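Local coordinates for transcriptional regulator ZitR (Lactococcus lactis subsp. cremoris, PDB 6FI9), which represses the zit zinc-uptake operon when zinc is present, binding as a homodimer to two palindromic operator sites in its promoter, at residues M14-A17 with E22-L25; C28-K33 with A103-A108. The protein carries 3 engineered substitutions. One frame throughout, in Å; residues are numbered along the deposited sequence.

Contact 1: residues M14-A17 with E22-L25. With ZN (zinc ion), chain I.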
# COMPACT_ATOMS: atom_id res chain seq x y z
N MET A 14 0.77 -4.31 -2.53
CA MET A 14 0.72 -4.40 -1.07
C MET A 14 2.09 -4.72 -0.49
O MET A 14 2.55 -4.01 0.41
CB MET A 14 -0.32 -5.45 -0.61
CG MET A 14 -1.76 -5.03 -0.78
SD MET A 14 -2.23 -3.59 0.20
CE MET A 14 -1.82 -2.28 -0.99
N GLN A 15 2.75 -5.77 -1.02
CA GLN A 15 4.07 -6.19 -0.59
C GLN A 15 5.10 -5.10 -0.87
O GLN A 15 5.89 -4.77 0.01
CB GLN A 15 4.47 -7.51 -1.29
CG GLN A 15 3.86 -8.75 -0.67
CD GLN A 15 4.41 -10.03 -1.27
OE1 GLN A 15 5.61 -10.36 -1.14
NE2 GLN A 15 3.55 -10.78 -1.93
N PHE A 16 5.04 -4.50 -2.09
CA PHE A 16 5.94 -3.43 -2.55
C PHE A 16 5.85 -2.18 -1.67
O PHE A 16 6.84 -1.46 -1.53
CB PHE A 16 5.66 -3.08 -4.01
CG PHE A 16 6.56 -2.05 -4.64
CD1 PHE A 16 6.20 -0.71 -4.68
CD2 PHE A 16 7.76 -2.42 -5.24
CE1 PHE A 16 7.03 0.25 -5.28
CE2 PHE A 16 8.59 -1.46 -5.84
CZ PHE A 16 8.21 -0.14 -5.85
N ALA A 17 4.68 -1.93 -1.09
CA ALA A 17 4.53 -0.76 -0.24
C ALA A 17 4.13 -1.09 1.20
O ALA A 17 3.21 -0.48 1.76
CB ALA A 17 3.59 0.22 -0.87
N GLU A 22 4.80 6.32 -0.94
CA GLU A 22 4.63 6.56 -2.38
C GLU A 22 5.37 5.52 -3.22
O GLU A 22 6.37 4.96 -2.77
CB GLU A 22 5.08 7.98 -2.77
CG GLU A 22 6.53 8.32 -2.45
CD GLU A 22 6.89 9.77 -2.68
OE1 GLU A 22 6.67 10.27 -3.80
OE2 GLU A 22 7.40 10.41 -1.73
N ILE A 23 4.87 5.28 -4.44
CA ILE A 23 5.49 4.33 -5.36
C ILE A 23 6.44 5.07 -6.31
O ILE A 23 6.02 5.95 -7.06
CB ILE A 23 4.45 3.44 -6.09
CG1 ILE A 23 3.82 2.42 -5.12
CG2 ILE A 23 5.07 2.72 -7.30
CD1 ILE A 23 2.55 1.84 -5.60
N LEU A 24 7.73 4.70 -6.25
CA LEU A 24 8.78 5.24 -7.10
C LEU A 24 9.57 4.09 -7.66
O LEU A 24 10.19 3.35 -6.90
CB LEU A 24 9.69 6.20 -6.32
CG LEU A 24 9.16 7.61 -6.08
CD1 LEU A 24 9.67 8.16 -4.77
CD2 LEU A 24 9.53 8.54 -7.22
N LEU A 25 9.48 3.89 -8.99
CA LEU A 25 10.18 2.80 -9.67
C LEU A 25 11.59 3.23 -10.03
O LEU A 25 11.79 4.32 -10.60
CB LEU A 25 9.42 2.29 -10.89
CG LEU A 25 8.10 1.57 -10.63
CD1 LEU A 25 7.37 1.30 -11.92
CD2 LEU A 25 8.31 0.27 -9.87
ZN ZN I . 7.86 11.80 -4.28

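Contact 2: residues C28-K33 with A103-A108. With ZN (zinc ion), chain J; ZN (zinc ion), chain I.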
# COMPACT_ATOMS: atom_id res chain seq x y z
N CYS A 28 17.08 5.35 -5.84
CA CYS A 28 17.31 6.73 -5.43
C CYS A 28 18.77 7.11 -5.64
O CYS A 28 19.67 6.49 -5.06
CB CYS A 28 16.85 6.95 -3.99
SG CYS A 28 16.72 8.70 -3.52
N GLU A 29 18.99 8.13 -6.48
CA GLU A 29 20.31 8.66 -6.82
C GLU A 29 20.80 9.76 -5.86
O GLU A 29 21.84 10.38 -6.11
CB GLU A 29 20.35 9.13 -8.29
CG GLU A 29 20.44 8.00 -9.29
CD GLU A 29 20.30 8.37 -10.76
OE1 GLU A 29 20.84 9.42 -11.18
OE2 GLU A 29 19.66 7.59 -11.50
N SER A 30 20.08 9.99 -4.74
CA SER A 30 20.44 10.99 -3.73
C SER A 30 21.58 10.50 -2.84
O SER A 30 21.52 9.39 -2.31
CB SER A 30 19.24 11.38 -2.88
OG SER A 30 18.40 12.29 -3.57
N ASN A 31 22.61 11.36 -2.69
CA ASN A 31 23.80 11.10 -1.87
C ASN A 31 23.50 11.21 -0.37
O ASN A 31 24.25 10.66 0.45
CB ASN A 31 24.95 12.03 -2.28
CG ASN A 31 24.62 13.51 -2.22
OD1 ASN A 31 24.13 14.09 -3.18
ND2 ASN A 31 24.87 14.14 -1.09
N VAL A 32 22.41 11.92 -0.01
CA VAL A 32 21.95 12.15 1.37
C VAL A 32 20.95 11.08 1.82
O VAL A 32 20.12 10.63 1.02
CB VAL A 32 21.42 13.59 1.62
CG1 VAL A 32 22.56 14.61 1.62
CG2 VAL A 32 20.34 13.97 0.61
N LYS A 33 21.02 10.70 3.11
CA LYS A 33 20.16 9.69 3.72
C LYS A 33 18.83 10.32 4.18
O LYS A 33 18.77 10.92 5.25
CB LYS A 33 20.87 8.99 4.90
CG LYS A 33 22.08 8.14 4.50
CD LYS A 33 22.88 7.71 5.72
CE LYS A 33 24.16 7.00 5.36
NZ LYS A 33 24.87 6.53 6.57
N ALA A 103 16.04 18.00 -4.20
CA ALA A 103 14.70 18.29 -4.72
C ALA A 103 14.67 18.06 -6.23
O ALA A 103 13.64 17.61 -6.75
CB ALA A 103 14.31 19.72 -4.39
N LYS A 104 15.79 18.36 -6.92
CA LYS A 104 15.95 18.18 -8.36
C LYS A 104 15.95 16.69 -8.70
O LYS A 104 15.40 16.30 -9.73
CB LYS A 104 17.26 18.84 -8.84
CG LYS A 104 17.15 20.33 -9.09
CD LYS A 104 18.54 20.93 -9.39
CE LYS A 104 18.50 22.38 -9.81
NZ LYS A 104 19.88 22.92 -9.98
N GLU A 105 16.56 15.86 -7.83
CA GLU A 105 16.66 14.42 -7.99
C GLU A 105 15.31 13.75 -7.84
O GLU A 105 14.98 12.88 -8.64
CB GLU A 105 17.67 13.80 -7.01
CG GLU A 105 18.26 12.48 -7.47
CD GLU A 105 17.37 11.25 -7.37
OE1 GLU A 105 16.82 11.01 -6.27
OE2 GLU A 105 17.23 10.53 -8.39
N HIS A 106 14.53 14.14 -6.80
CA HIS A 106 13.21 13.58 -6.54
C HIS A 106 12.23 13.89 -7.65
O HIS A 106 11.47 13.01 -8.05
CB HIS A 106 12.67 14.05 -5.18
CG HIS A 106 11.71 13.09 -4.57
ND1 HIS A 106 12.14 11.91 -3.99
CD2 HIS A 106 10.36 13.16 -4.47
CE1 HIS A 106 11.05 11.31 -3.55
NE2 HIS A 106 9.95 12.02 -3.82
N ALA A 107 12.30 15.11 -8.20
CA ALA A 107 11.46 15.56 -9.32
C ALA A 107 11.80 14.75 -10.58
O ALA A 107 10.91 14.47 -11.39
CB ALA A 107 11.67 17.04 -9.56
N ALA A 108 13.07 14.37 -10.72
CA ALA A 108 13.56 13.55 -11.82
C ALA A 108 13.15 12.08 -11.60
O ALA A 108 12.81 11.41 -12.57
CB ALA A 108 15.08 13.67 -11.91
ZN ZN J . 15.41 10.86 -4.80
ZN ZN I . 7.86 11.80 -4.28

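Contact 1: residues M14-A17 with E22-L25
Next to the zinc site that includes Glu22, Phe16 in the last turn of helix 2-16 packs against Ile23 and Leu25 of the loop that follows. The side-chain packing is apolar: no hydrogen bond joins the two segments, and every approach within 4.5 Å involves the Phe16 ring. CG of Phe16 stands anti to its backbone N (chi1 -177°), which sends the ring out from the helix towards the loop. There CE1 of Phe16 lies 3.7 Å from CG2 of Ile23, and CE1 of Phe16 is 3.9 Å from CG1 of Ile23, so the ring atom sits against both branches of the isoleucine. Farther along, CZ of Phe16 reaches CD2 of Leu25 at 4.0 Å. Both aliphatic groups approach the ring obliquely, whereas the backbone O of Leu24 lies at its edge, near the ring plane, 4.1 Å from CZ of Phe16. Phe16 also meets Phe143 of the second subunit edge-to-face and has a cation-pi partner in Lys20; this packing, not the metal, borders the second subunit.

Glu22 and Leu24 turn from the helix to the metal. OE1 of Glu22 binds the zinc ion at 2.0 Å, while OE2 of Glu22 stays 2.9 Å from the same zinc, which indicates one-oxygen ligation. The extended glutamate chain carries this carboxylate to the ion. CD1 of Leu24 lies 4.1 Å from that zinc and forms part of its apolar surroundings. His40, His106 and His110 complete the site, one of the two that characterise this zinc-responsive MarR-family repressor.

Contact 2: residues C28-K33 with A103-A108
The irregular segment 28-33 passes beside the helical segment 103-108, with CA of Ser30 6.6 Å from CA of Glu105 and CA of Cys28 8.1 Å from CA of His106. Glu105 carries the contact, and its carboxylate lies against the loop and binds a zinc ion that the loop also approaches. CG of Glu105 is anti to the backbone N (chi1 -155°), and the bend at chi2 (-75°) turns the carboxylate to that ion, which OE1 of Glu105 binds at 2.0 Å. The other oxygen lies beside Glu29: OE2 of Glu105 is 3.4 Å from CB of Glu29. The two glutamate chains cross at about a right angle, and the Glu29 carboxylate extends off from the helix. Ser30 brings OG to 3.4 Å from OE1 of Glu105, and this hydroxyl is hydrogen-bonded to Glu39, another ligand of the same zinc. Ser30 thus serves as a second-shell residue that may help position the Glu39 carboxylate. Cys28 is also a residue of this site, although its SG is 2.8 Å from the zinc, a long separation for a zinc-thiolate bond.

One residue on, His106 belongs to a different site: its NE2 binds the other zinc ion at 2.2 Å, while ND1 of His106 is 3.5 Å from the zinc held by Glu105. The imidazole therefore lies between the two metals. Within the fold, the loop lies over helix 100-122, where Ser30 and Val32 touch Val102; helix 36-47 flanks the site, Glu39 meeting Cys28 and both Glu39 and Met43 meeting His106.

Overall arrangement
Contact 1 closes before contact 2 opens along the chain, and their centres lie about 17 Å apart. The loop between helices 2-16 and 36-47 supplies residues to both: 22-25 folds back on its preceding helix, and 28-33 runs beside helix 100-122. They meet where CD1 of Leu24 lies 3.6 Å from CE1 of His106, and Glu22 and His106 bind one zinc ion in common. The two zinc ions are 7.6 Å apart. Metal binding thus ties the loop, helix 36-47 and helix 100-122 together between the dimer interface near Phe16 and the predicted helix-turn-helix at 52-75, consistent with zinc controlling DNA binding.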